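Local coordinates for CCMAN5 (Cellulosimicrobium cellulans, PDB 2XSG), which hydrolyses alpha-mannosidic linkages as a calcium-containing GH92 mannosidase and enables mannose-6-phosphate modification of lysosomal enzymes made in yeast, at residues Ser87-Pro92 / Ala121-Ala126; Asp219-Val224 / Gly231-Ala236; Arg461-Tyr466 / Asp546-Asp551; Asp356-Ser361 / Val680-Ser685. All blocks are in the same frame, centred on the assembly; numbering follows the deposited sequence.

Contact 1. Residues Ser87-Pro92 / Ala121-Ala126; sequences SYTARP and AGTDGA
The backbones of S87 and T123 meet in a single bridge, in which S87 N donates to G122 O (2.8 Å) and D124 N returns a bond to S87 O (3.0 Å). With CG anti to the carbonyl carbon (chi1 -63°), the acid of D124 is carried to T89, whose N binds OD1 at 3.0 Å and whose hydroxyl OG1 donates to OD2 at 2.6 Å. Both donors arrive on the syn side, somewhat out of the carboxylate plane, and together they fix its rotation. Aspartate suits this place because a short stem presents two acceptors to one threonine. A water lies within hydrogen-bonding distance of both D124 OD1 and R91 O. With an alanine at D124, T89 N and OG1 would probably be left without the carboxylate they share and the loop freer to swing from its partner. G122 has backbone angles that call for glycine. The Y88 ring has OD1 at its edge and P92 CG over the centre of one face; its OH bonds T96, and it leans on I237 of strand 235-240. The contact thus joins, within the N-terminal beta domain, the loop after strand 80-84 to the one after strand 112-121.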
loop_
_atom_site.group_PDB
_atom_site.type_symbol
_atom_site.label_atom_id
_atom_site.label_comp_id
_atom_site.label_asym_id
_atom_site.label_seq_id
_atom_site.Cartn_x
_atom_site.Cartn_y
_atom_site.Cartn_z
ATOM N N SER A 87 34.938 8.122 -15.995
ATOM C CA SER A 87 34.813 9.421 -16.657
ATOM C C SER A 87 33.873 9.312 -17.859
ATOM O O SER A 87 33.753 8.237 -18.464
ATOM C CB SER A 87 36.185 9.869 -17.185
ATOM O OG SER A 87 37.074 10.125 -16.109
ATOM N N TYR A 88 33.261 10.425 -18.242
ATOM C CA TYR A 88 32.363 10.457 -19.410
ATOM C C TYR A 88 32.681 11.616 -20.362
ATOM O O TYR A 88 33.162 12.674 -19.932
ATOM C CB TYR A 88 30.902 10.537 -18.951
ATOM C CG TYR A 88 30.406 9.283 -18.234
ATOM C CD1 TYR A 88 30.396 9.208 -16.843
ATOM C CD2 TYR A 88 29.950 8.177 -18.955
ATOM C CE1 TYR A 88 29.922 8.061 -16.174
ATOM C CE2 TYR A 88 29.492 7.029 -18.303
ATOM C CZ TYR A 88 29.479 6.982 -16.917
ATOM O OH TYR A 88 29.024 5.853 -16.287
ATOM N N THR A 89 32.405 11.410 -21.648
ATOM C CA THR A 89 32.562 12.449 -22.680
ATOM C C THR A 89 31.239 12.638 -23.433
ATOM O O THR A 89 31.140 13.478 -24.326
ATOM C CB THR A 89 33.689 12.111 -23.722
ATOM O OG1 THR A 89 33.350 10.922 -24.446
ATOM C CG2 THR A 89 35.038 11.916 -23.060
ATOM N N ALA A 90 30.235 11.830 -23.072
ATOM C CA ALA A 90 28.876 11.935 -23.610
ATOM C C ALA A 90 27.901 11.421 -22.550
ATOM O O ALA A 90 28.330 10.967 -21.482
ATOM C CB ALA A 90 28.725 11.132 -24.916
ATOM N N ARG A 91 26.606 11.495 -22.840
ATOM C CA ARG A 91 25.586 10.990 -21.921
ATOM C C ARG A 91 25.891 9.510 -21.614
ATOM O O ARG A 91 26.182 8.747 -22.530
ATOM C CB ARG A 91 24.194 11.158 -22.517
ATOM C CG ARG A 91 23.059 10.733 -21.566
ATOM C CD ARG A 91 22.441 9.331 -21.832
ATOM N NE ARG A 91 21.145 9.285 -21.141
ATOM C CZ ARG A 91 20.975 8.906 -19.877
ATOM N NH1 ARG A 91 22.005 8.437 -19.171
ATOM N NH2 ARG A 91 19.766 8.960 -19.327
ATOM N N PRO A 92 25.871 9.121 -20.323
ATOM C CA PRO A 92 26.293 7.765 -19.958
ATOM C C PRO A 92 25.395 6.688 -20.543
ATOM O O PRO A 92 24.176 6.867 -20.602
ATOM C CB PRO A 92 26.171 7.769 -18.437
ATOM C CG PRO A 92 26.430 9.204 -18.060
ATOM C CD PRO A 92 25.740 9.989 -19.135
ATOM N N ALA A 121 35.580 1.879 -13.179
ATOM C CA ALA A 121 36.414 2.958 -13.740
ATOM C C ALA A 121 36.629 2.779 -15.238
ATOM O O ALA A 121 36.271 1.753 -15.788
ATOM C CB ALA A 121 37.755 3.035 -13.013
ATOM N N GLY A 122 37.242 3.767 -15.887
ATOM C CA GLY A 122 37.356 3.778 -17.339
ATOM C C GLY A 122 36.606 4.963 -17.936
ATOM O O GLY A 122 36.161 5.850 -17.203
ATOM N N THR A 123 36.477 4.983 -19.266
ATOM C CA THR A 123 35.890 6.119 -19.967
ATOM C C THR A 123 34.740 5.646 -20.852
ATOM O O THR A 123 34.906 4.735 -21.675
ATOM C CB THR A 123 36.959 6.914 -20.769
ATOM O OG1 THR A 123 37.987 7.340 -19.866
ATOM C CG2 THR A 123 36.345 8.138 -21.418
ATOM N N ASP A 124 33.569 6.227 -20.630
ATOM C CA ASP A 124 32.361 5.882 -21.386
ATOM C C ASP A 124 32.090 4.366 -21.446
ATOM O O ASP A 124 32.204 3.673 -20.429
ATOM C CB ASP A 124 32.421 6.502 -22.796
ATOM C CG ASP A 124 32.455 8.030 -22.767
ATOM O OD1 ASP A 124 31.499 8.658 -22.239
ATOM O OD2 ASP A 124 33.438 8.603 -23.288
ATOM N N GLY A 125 31.766 3.855 -22.635
ATOM C CA GLY A 125 31.434 2.436 -22.824
ATOM C C GLY A 125 32.507 1.443 -22.400
ATOM O O GLY A 125 32.259 0.239 -22.308
ATOM N N ALA A 126 33.709 1.948 -22.162
ATOM C CA ALA A 126 34.810 1.133 -21.687
ATOM C C ALA A 126 34.825 0.963 -20.154
ATOM O O ALA A 126 35.675 0.230 -19.619
ATOM C CB ALA A 126 36.132 1.726 -22.175
HETATM O O HOH W 1 29.071 7.849 -22.710
#

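Contact 2. Residues Asp219-Val224 / Gly231-Ala236; sequences DDDRLV and GVDTGA
The carboxylate of D219 faces two successive peptide groups and accepts a hydrogen from each. V232 N reaches OD2 at 3.0 Å along its syn lone pair, while D233 N reaches OD1 at 2.8 Å, also on the syn side but 31° out of the carboxylate plane. Turning CG anti to the carbonyl carbon (chi1 -69°) lays the acid across the bend at V232, and the two bonds hold the flat group against rotation. Aspartate fits because its two oxygens can satisfy neighbouring amides at once. G231 is needed for space: its CA lies 3.4 Å from D219 OD2, and a side chain there would run into that oxygen.

D233 heads back toward the 219-224 segment, its CB 3.4 Å from D219 OD1, but its carboxylate is turned 77° from that of D219. The two acids cross obliquely, and D219 OD1 and D233 OD2 stay 5.4 Å apart. The charged oxygen of D221 comes nearer to that of D233, OD1 to OD2 4.2 Å, with the same angle between planes. The salt bridge from R91 to D233 OD1, which W217 NE1 also binds, would be expected to ease this closeness of like charges. In the same loop D220 OD1 accepts from R222 N (2.9 Å), forming an Asx turn just before the short strand 223-224.

The 219-224 segment leads from strand 212-217 into that weakly bonded outer strand, and the segment from G231 to A236 leaves strand 228-231 to enter strand 235-240, so the clasp joins a hairpin connection of the five-stranded sheet to the link that crosses into it from the larger sheet of the N-terminal domain.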
loop_
_atom_site.group_PDB
_atom_site.type_symbol
_atom_site.label_atom_id
_atom_site.label_comp_id
_atom_site.label_asym_id
_atom_site.label_seq_id
_atom_site.Cartn_x
_atom_site.Cartn_y
_atom_site.Cartn_z
ATOM N N ASP A 219 18.950 16.113 -24.558
ATOM C CA ASP A 219 18.421 15.049 -25.424
ATOM C C ASP A 219 19.277 14.677 -26.633
ATOM O O ASP A 219 19.042 13.639 -27.269
ATOM C CB ASP A 219 17.006 15.399 -25.863
ATOM C CG ASP A 219 16.015 15.349 -24.709
ATOM O OD1 ASP A 219 15.669 14.227 -24.262
ATOM O OD2 ASP A 219 15.595 16.435 -24.253
ATOM N N ASP A 220 20.245 15.526 -26.960
ATOM C CA ASP A 220 21.227 15.215 -28.011
ATOM C C ASP A 220 22.399 14.371 -27.498
ATOM O O ASP A 220 23.360 14.151 -28.224
ATOM C CB ASP A 220 21.737 16.487 -28.702
ATOM C CG ASP A 220 22.532 17.433 -27.762
ATOM O OD1 ASP A 220 22.878 17.063 -26.612
ATOM O OD2 ASP A 220 22.801 18.580 -28.202
ATOM N N ASP A 221 22.320 13.926 -26.241
ATOM C CA ASP A 221 23.384 13.124 -25.635
ATOM C C ASP A 221 24.764 13.797 -25.529
ATOM O O ASP A 221 25.734 13.123 -25.211
ATOM C CB ASP A 221 23.523 11.773 -26.375
ATOM C CG ASP A 221 22.311 10.868 -26.159
ATOM O OD1 ASP A 221 21.665 10.986 -25.097
ATOM O OD2 ASP A 221 22.000 10.060 -27.054
ATOM N N ARG A 222 24.856 15.100 -25.795
ATOM C CA ARG A 222 26.136 15.799 -25.629
ATOM C C ARG A 222 26.394 16.161 -24.164
ATOM O O ARG A 222 25.528 16.724 -23.475
ATOM C CB ARG A 222 26.242 17.024 -26.545
ATOM C CG ARG A 222 26.447 16.652 -27.997
ATOM C CD ARG A 222 26.395 17.838 -28.945
ATOM N NE ARG A 222 27.677 18.527 -29.082
ATOM C CZ ARG A 222 27.930 19.735 -28.568
ATOM N NH1 ARG A 222 26.997 20.393 -27.885
ATOM N NH2 ARG A 222 29.118 20.298 -28.751
ATOM N N LEU A 223 27.580 15.810 -23.680
ATOM C CA LEU A 223 27.984 16.178 -22.331
ATOM C C LEU A 223 28.769 17.463 -22.402
ATOM O O LEU A 223 29.862 17.492 -22.969
ATOM C CB LEU A 223 28.822 15.079 -21.703
ATOM C CG LEU A 223 29.223 15.298 -20.245
ATOM C CD1 LEU A 223 27.996 15.312 -19.334
ATOM C CD2 LEU A 223 30.164 14.177 -19.863
ATOM N N VAL A 224 28.207 18.526 -21.832
ATOM C CA VAL A 224 28.708 19.881 -22.060
ATOM C C VAL A 224 28.928 20.652 -20.763
ATOM O O VAL A 224 28.522 20.210 -19.682
ATOM C CB VAL A 224 27.717 20.699 -22.913
ATOM C CG1 VAL A 224 27.706 20.205 -24.379
ATOM C CG2 VAL A 224 26.314 20.638 -22.298
ATOM N N GLY A 231 14.314 19.335 -20.981
ATOM C CA GLY A 231 13.890 18.435 -22.058
ATOM C C GLY A 231 13.232 17.201 -21.490
ATOM O O GLY A 231 12.327 17.303 -20.671
ATOM N N VAL A 232 13.695 16.037 -21.933
ATOM C CA VAL A 232 13.164 14.750 -21.485
ATOM C C VAL A 232 14.282 13.953 -20.820
ATOM O O VAL A 232 14.231 13.690 -19.607
ATOM C CB VAL A 232 12.563 13.960 -22.659
ATOM C CG1 VAL A 232 11.912 12.682 -22.163
ATOM C CG2 VAL A 232 11.536 14.806 -23.383
ATOM N N ASP A 233 15.293 13.586 -21.614
ATOM C CA ASP A 233 16.514 12.960 -21.089
ATOM C C ASP A 233 17.518 14.068 -20.775
ATOM O O ASP A 233 18.158 14.628 -21.688
ATOM C CB ASP A 233 17.088 11.987 -22.126
ATOM C CG ASP A 233 18.247 11.143 -21.596
ATOM O OD1 ASP A 233 18.752 11.406 -20.487
ATOM O OD2 ASP A 233 18.654 10.191 -22.309
ATOM N N THR A 234 17.644 14.409 -19.491
ATOM C CA THR A 234 18.677 15.341 -19.047
ATOM C C THR A 234 19.423 14.717 -17.873
ATOM O O THR A 234 18.957 13.730 -17.272
ATOM C CB THR A 234 18.109 16.758 -18.642
ATOM O OG1 THR A 234 17.305 16.653 -17.461
ATOM C CG2 THR A 234 17.266 17.356 -19.755
ATOM N N GLY A 235 20.583 15.286 -17.559
ATOM C CA GLY A 235 21.351 14.864 -16.407
ATOM C C GLY A 235 22.532 15.749 -16.101
ATOM O O GLY A 235 22.830 16.688 -16.846
ATOM N N ALA A 236 23.209 15.439 -14.999
ATOM C CA ALA A 236 24.428 16.136 -14.599
ATOM C C ALA A 236 25.447 15.142 -14.048
ATOM O O ALA A 236 25.081 14.110 -13.483
ATOM C CB ALA A 236 24.116 17.220 -13.569
#

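Contact 3. Residues Arg461-Tyr466 / Asp546-Asp551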
loop_
_atom_site.group_PDB
_atom_site.type_symbol
_atom_site.label_atom_id
_atom_site.label_comp_id
_atom_site.label_asym_id
_atom_site.label_seq_id
_atom_site.Cartn_x
_atom_site.Cartn_y
_atom_site.Cartn_z
ATOM N N ARG A 461 -20.360 -0.358 -7.961
ATOM C CA ARG A 461 -21.177 0.829 -7.812
ATOM C C ARG A 461 -22.041 0.721 -6.549
ATOM O O ARG A 461 -22.320 1.725 -5.882
ATOM C CB ARG A 461 -22.051 1.052 -9.061
ATOM C CG ARG A 461 -23.017 2.234 -8.977
ATOM C CD ARG A 461 -23.392 2.745 -10.356
ATOM N NE ARG A 461 -22.236 3.370 -11.003
ATOM C CZ ARG A 461 -22.082 3.535 -12.313
ATOM N NH1 ARG A 461 -23.025 3.145 -13.165
ATOM N NH2 ARG A 461 -20.974 4.099 -12.777
ATOM N N GLY A 462 -22.470 -0.490 -6.235
ATOM C CA GLY A 462 -23.281 -0.718 -5.049
ATOM C C GLY A 462 -22.542 -0.251 -3.811
ATOM O O GLY A 462 -23.089 0.500 -3.002
ATOM N N TYR A 463 -21.286 -0.680 -3.672
ATOM C CA TYR A 463 -20.476 -0.271 -2.529
ATOM C C TYR A 463 -20.160 1.247 -2.573
ATOM O O TYR A 463 -20.218 1.923 -1.549
ATOM C CB TYR A 463 -19.196 -1.105 -2.460
ATOM C CG TYR A 463 -18.671 -1.363 -1.062
ATOM C CD1 TYR A 463 -18.855 -0.432 -0.028
ATOM C CD2 TYR A 463 -17.965 -2.529 -0.770
ATOM C CE1 TYR A 463 -18.374 -0.666 1.259
ATOM C CE2 TYR A 463 -17.461 -2.765 0.529
ATOM C CZ TYR A 463 -17.672 -1.823 1.532
ATOM O OH TYR A 463 -17.192 -2.035 2.814
ATOM N N ASP A 464 -19.843 1.772 -3.755
ATOM C CA ASP A 464 -19.624 3.213 -3.922
ATOM C C ASP A 464 -20.817 4.025 -3.477
ATOM O O ASP A 464 -20.650 5.047 -2.804
ATOM C CB ASP A 464 -19.332 3.558 -5.379
ATOM C CG ASP A 464 -17.901 3.255 -5.775
ATOM O OD1 ASP A 464 -17.026 3.155 -4.876
ATOM O OD2 ASP A 464 -17.655 3.126 -6.985
ATOM N N GLN A 465 -22.014 3.569 -3.864
ATOM C CA GLN A 465 -23.252 4.271 -3.536
ATOM C C GLN A 465 -23.598 4.180 -2.054
ATOM O O GLN A 465 -24.057 5.178 -1.456
ATOM C CB GLN A 465 -24.412 3.790 -4.407
ATOM C CG GLN A 465 -24.306 4.192 -5.871
ATOM C CD GLN A 465 -25.456 3.627 -6.695
ATOM O OE1 GLN A 465 -25.869 2.497 -6.482
ATOM N NE2 GLN A 465 -25.993 4.426 -7.619
ATOM N N TYR A 466 -23.358 3.017 -1.449
ATOM C CA TYR A 466 -23.428 2.946 0.006
ATOM C C TYR A 466 -22.550 4.048 0.641
ATOM O O TYR A 466 -23.002 4.780 1.516
ATOM C CB TYR A 466 -23.063 1.548 0.584
ATOM C CG TYR A 466 -22.806 1.638 2.079
ATOM C CD1 TYR A 466 -23.862 1.808 2.982
ATOM C CD2 TYR A 466 -21.498 1.640 2.580
ATOM C CE1 TYR A 466 -23.618 1.950 4.360
ATOM C CE2 TYR A 466 -21.245 1.778 3.940
ATOM C CZ TYR A 466 -22.303 1.932 4.823
ATOM O OH TYR A 466 -22.043 2.065 6.161
ATOM N N ASP A 546 -20.433 -6.794 -1.716
ATOM C CA ASP A 546 -21.266 -5.763 -1.123
ATOM C C ASP A 546 -21.332 -5.945 0.387
ATOM O O ASP A 546 -22.365 -6.309 0.965
ATOM C CB ASP A 546 -22.627 -5.688 -1.847
ATOM C CG ASP A 546 -22.490 -5.097 -3.243
ATOM O OD1 ASP A 546 -21.489 -4.371 -3.474
ATOM O OD2 ASP A 546 -23.355 -5.346 -4.101
ATOM N N ALA A 547 -20.169 -5.710 1.009
ATOM C CA ALA A 547 -19.931 -6.056 2.398
ATOM C C ALA A 547 -20.672 -5.174 3.409
ATOM O O ALA A 547 -20.604 -5.429 4.618
ATOM C CB ALA A 547 -18.422 -6.075 2.695
ATOM N N TYR A 548 -21.375 -4.165 2.896
ATOM C CA TYR A 548 -22.236 -3.276 3.676
ATOM C C TYR A 548 -23.634 -3.864 3.900
ATOM O O TYR A 548 -24.481 -3.234 4.543
ATOM C CB TYR A 548 -22.358 -1.918 2.967
ATOM C CG TYR A 548 -22.864 -2.029 1.537
ATOM C CD1 TYR A 548 -24.209 -1.862 1.235
ATOM C CD2 TYR A 548 -21.985 -2.321 0.492
ATOM C CE1 TYR A 548 -24.672 -1.992 -0.072
ATOM C CE2 TYR A 548 -22.427 -2.448 -0.796
ATOM C CZ TYR A 548 -23.768 -2.271 -1.081
ATOM O OH TYR A 548 -24.181 -2.414 -2.380
ATOM N N ASP A 549 -23.883 -5.057 3.356
ATOM C CA ASP A 549 -25.193 -5.703 3.510
ATOM C C ASP A 549 -25.174 -7.231 3.391
ATOM O O ASP A 549 -25.813 -7.828 2.500
ATOM C CB ASP A 549 -26.221 -5.098 2.540
ATOM C CG ASP A 549 -27.613 -5.008 3.158
ATOM O OD1 ASP A 549 -27.918 -5.800 4.079
ATOM O OD2 ASP A 549 -28.402 -4.154 2.717
ATOM N N MET A 550 -24.456 -7.843 4.325
ATOM C CA MET A 550 -24.415 -9.279 4.494
ATOM C C MET A 550 -25.793 -9.840 4.783
ATOM O O MET A 550 -26.087 -10.939 4.366
ATOM C CB MET A 550 -23.433 -9.668 5.614
ATOM C CG MET A 550 -21.940 -9.576 5.212
ATOM S SD MET A 550 -21.538 -10.698 3.862
ATOM C CE MET A 550 -21.677 -12.289 4.681
ATOM N N ASP A 551 -26.641 -9.087 5.483
ATOM C CA ASP A 551 -27.979 -9.590 5.797
ATOM C C ASP A 551 -28.790 -9.793 4.524
ATOM O O ASP A 551 -29.387 -10.852 4.333
ATOM C CB ASP A 551 -28.726 -8.664 6.738
ATOM C CG ASP A 551 -29.984 -9.317 7.314
ATOM O OD1 ASP A 551 -31.064 -9.201 6.692
ATOM O OD2 ASP A 551 -29.884 -9.968 8.378
#
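Y548 lies tightly against helix 455-474, its ring engaged by Y463 and Y466. The planes of Y466 and Y548 are only 6° apart, yet the rings are slid until they barely overlap; instead each CB sits over the other's ring, Y466 CB at 3.7 Å from the Y548 centroid and Y548 CB at 3.8 Å from that of Y466, a reciprocal CH-pi pair. Y463 meets the same ring obliquely, planes at 52°, with Y548 CD2 over one of its faces. With CG placed between the backbone N and carbonyl carbon (chi1 56°), the Y548 ring slants across the helix to G462, where a side chain would clash with OH; that hydroxyl hydrogen-bonds to A488 O. A leucine in place of Y548 would probably strand A488 O without this donor and leave the face of Y463 poorly filled. Packing is looser at the second residue of the turn, A547, whose CB is 4.1 Å from Y463 CE2. Farther on, D549 closes a type I turn begun at D546 and N-caps helix 550-556, and D551 is exposed. Such an aromatic cluster, knitting a long helix to an interhelical loop, is consistent with the (alpha/alpha)6 barrel of GH92 catalytic domains.

Contact 4. Residues Asp356-Ser361 / Val680-Ser685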
loop_
_atom_site.group_PDB
_atom_site.type_symbol
_atom_site.label_atom_id
_atom_site.label_comp_id
_atom_site.label_asym_id
_atom_site.label_seq_id
_atom_site.Cartn_x
_atom_site.Cartn_y
_atom_site.Cartn_z
ATOM N N ASP A 356 -6.735 -0.623 -2.278
ATOM C CA ASP A 356 -6.332 -0.508 -0.879
ATOM C C ASP A 356 -7.358 -0.020 0.131
ATOM O O ASP A 356 -7.009 0.180 1.295
ATOM C CB ASP A 356 -5.037 0.316 -0.756
ATOM C CG ASP A 356 -5.269 1.805 -0.847
ATOM O OD1 ASP A 356 -6.445 2.243 -0.957
ATOM O OD2 ASP A 356 -4.254 2.545 -0.821
ATOM N N PHE A 357 -8.597 0.179 -0.305
ATOM C CA PHE A 357 -9.577 0.906 0.511
ATOM C C PHE A 357 -9.762 0.377 1.939
ATOM O O PHE A 357 -9.962 1.164 2.857
ATOM C CB PHE A 357 -10.934 1.097 -0.221
ATOM C CG PHE A 357 -11.755 -0.171 -0.396
ATOM C CD1 PHE A 357 -12.789 -0.485 0.509
ATOM C CD2 PHE A 357 -11.549 -1.005 -1.482
ATOM C CE1 PHE A 357 -13.575 -1.638 0.344
ATOM C CE2 PHE A 357 -12.327 -2.175 -1.661
ATOM C CZ PHE A 357 -13.339 -2.491 -0.744
ATOM N N ARG A 358 -9.663 -0.936 2.130
ATOM C CA ARG A 358 -9.835 -1.496 3.485
ATOM C C ARG A 358 -8.698 -1.143 4.458
ATOM O O ARG A 358 -8.858 -1.277 5.675
ATOM C CB ARG A 358 -9.987 -3.013 3.449
ATOM C CG ARG A 358 -11.363 -3.488 3.057
ATOM C CD ARG A 358 -11.580 -4.952 3.488
ATOM N NE ARG A 358 -12.986 -5.319 3.402
ATOM C CZ ARG A 358 -13.609 -5.553 2.254
ATOM N NH1 ARG A 358 -12.941 -5.467 1.112
ATOM N NH2 ARG A 358 -14.895 -5.869 2.247
ATOM N N LYS A 359 -7.551 -0.722 3.931
ATOM C CA LYS A 359 -6.387 -0.466 4.790
ATOM C C LYS A 359 -6.621 0.737 5.712
ATOM O O LYS A 359 -6.156 0.746 6.867
ATOM C CB LYS A 359 -5.090 -0.312 3.961
ATOM C CG LYS A 359 -4.828 1.087 3.430
ATOM C CD LYS A 359 -3.524 1.174 2.647
ATOM C CE LYS A 359 -3.191 2.625 2.371
ATOM N NZ LYS A 359 -2.286 2.802 1.173
ATOM N N PHE A 360 -7.350 1.738 5.206
ATOM C CA PHE A 360 -7.593 2.955 5.953
ATOM C C PHE A 360 -8.387 2.662 7.217
ATOM O O PHE A 360 -8.119 3.259 8.265
ATOM C CB PHE A 360 -8.309 4.007 5.089
ATOM C CG PHE A 360 -7.484 4.479 3.913
ATOM C CD1 PHE A 360 -6.500 5.441 4.081
ATOM C CD2 PHE A 360 -7.677 3.939 2.652
ATOM C CE1 PHE A 360 -5.715 5.866 3.010
ATOM C CE2 PHE A 360 -6.905 4.377 1.558
ATOM C CZ PHE A 360 -5.931 5.346 1.747
ATOM N N SER A 361 -9.344 1.732 7.133
ATOM C CA SER A 361 -10.154 1.385 8.297
ATOM C C SER A 361 -9.285 0.882 9.456
ATOM O O SER A 361 -9.631 1.095 10.630
ATOM C CB SER A 361 -11.201 0.335 7.959
ATOM O OG SER A 361 -12.027 0.682 6.847
ATOM N N VAL A 680 -14.529 -5.913 7.858
ATOM C CA VAL A 680 -15.363 -6.454 6.775
ATOM C C VAL A 680 -16.082 -5.301 6.051
ATOM O O VAL A 680 -15.954 -5.135 4.846
ATOM C CB VAL A 680 -16.349 -7.557 7.278
ATOM C CG1 VAL A 680 -17.392 -7.908 6.209
ATOM C CG2 VAL A 680 -15.557 -8.805 7.685
ATOM N N THR A 681 -16.768 -4.466 6.808
ATOM C CA THR A 681 -17.442 -3.313 6.233
ATOM C C THR A 681 -16.606 -2.057 6.427
ATOM O O THR A 681 -16.687 -1.413 7.474
ATOM C CB THR A 681 -18.847 -3.136 6.849
ATOM O OG1 THR A 681 -19.524 -4.395 6.814
ATOM C CG2 THR A 681 -19.654 -2.121 6.068
ATOM N N ALA A 682 -15.773 -1.742 5.431
ATOM C CA ALA A 682 -15.178 -0.427 5.322
ATOM C C ALA A 682 -16.347 0.513 5.066
ATOM O O ALA A 682 -17.322 0.137 4.406
ATOM C CB ALA A 682 -14.199 -0.382 4.168
ATOM N N GLY A 683 -16.268 1.719 5.607
ATOM C CA GLY A 683 -17.382 2.646 5.510
ATOM C C GLY A 683 -18.404 2.431 6.610
ATOM O O GLY A 683 -19.519 2.945 6.538
ATOM N N SER A 684 -18.035 1.657 7.620
ATOM C CA SER A 684 -18.842 1.525 8.839
ATOM C C SER A 684 -17.901 1.757 10.022
ATOM O O SER A 684 -16.718 2.042 9.822
ATOM C CB SER A 684 -19.487 0.139 8.932
ATOM O OG SER A 684 -18.565 -0.819 9.398
ATOM N N SER A 685 -18.413 1.634 11.238
ATOM C CA SER A 685 -17.573 1.807 12.415
ATOM C C SER A 685 -17.210 0.465 13.046
ATOM O O SER A 685 -16.656 0.424 14.143
ATOM C CB SER A 685 -18.263 2.719 13.427
ATOM O OG SER A 685 -19.516 2.187 13.808
#
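V680 O is gripped by the guanidinium of R358: NH2 donates at 2.9 Å, lying in the carbonyl plane, and NE adds a weak second bond at 3.3 Å. The oxygen also takes a weak bond from A682 N, at the entrance to a type II beta turn from T681 to S684, which lies against helix 353-366 in what is consistent with the (alpha/alpha)6 barrel of the family. Arginine suits this place because its chain, extended from CG to NE, spans the gap to the loop and brings two donors to a single backbone oxygen; NE is shared with P679 O.

Next to these bonds the packing turns on A682, whose methyl points toward the helix. F357 CD1 meets A682 CB at 3.9 Å, so that the methyl sits at the edge of the phenyl ring, near its plane, while V411 and V412 of helix 409-418 pack on F357 as well. S361 OG approaches the same A682 methyl, CB, at 3.6 Å. A small residue is what fits among these neighbours. The S361 hydroxyl has its main polar partner in D415, whose OD1 also receives G683 N, so one acid ties the helix to the turn. G683 adopts backbone angles (phi 85°) that call for glycine, as the third position of a type II turn commonly does. Within the turn the serine side chain doubles the closure: S684 OG donates to T681 O at 2.8 Å, tilted 20° from the carbonyl plane.

Overall arrangement
The four contacts form two pairs on opposite sides of the chain's centre. Contacts 1 and 2, with centres 14 Å apart, share the N-terminal beta domain and meet through R91, whose NH2 forms a salt bridge to D233 OD1 at 2.9 Å. Contacts 3 and 4, centres 12 Å apart, adjoin in the catalytic domain: Y463 OH lies 2.7 Å from A682 O, and A547 O 2.7 Å from T681 OG1. Between the pairs the nearest atoms are still about 29 Å apart (contacts 2 and 4). Contact 4 forms no part of the calcium site of N588, E589 and D662: the F357 side chain is about 11 Å from the metal and from a bound bis-tris propane molecule.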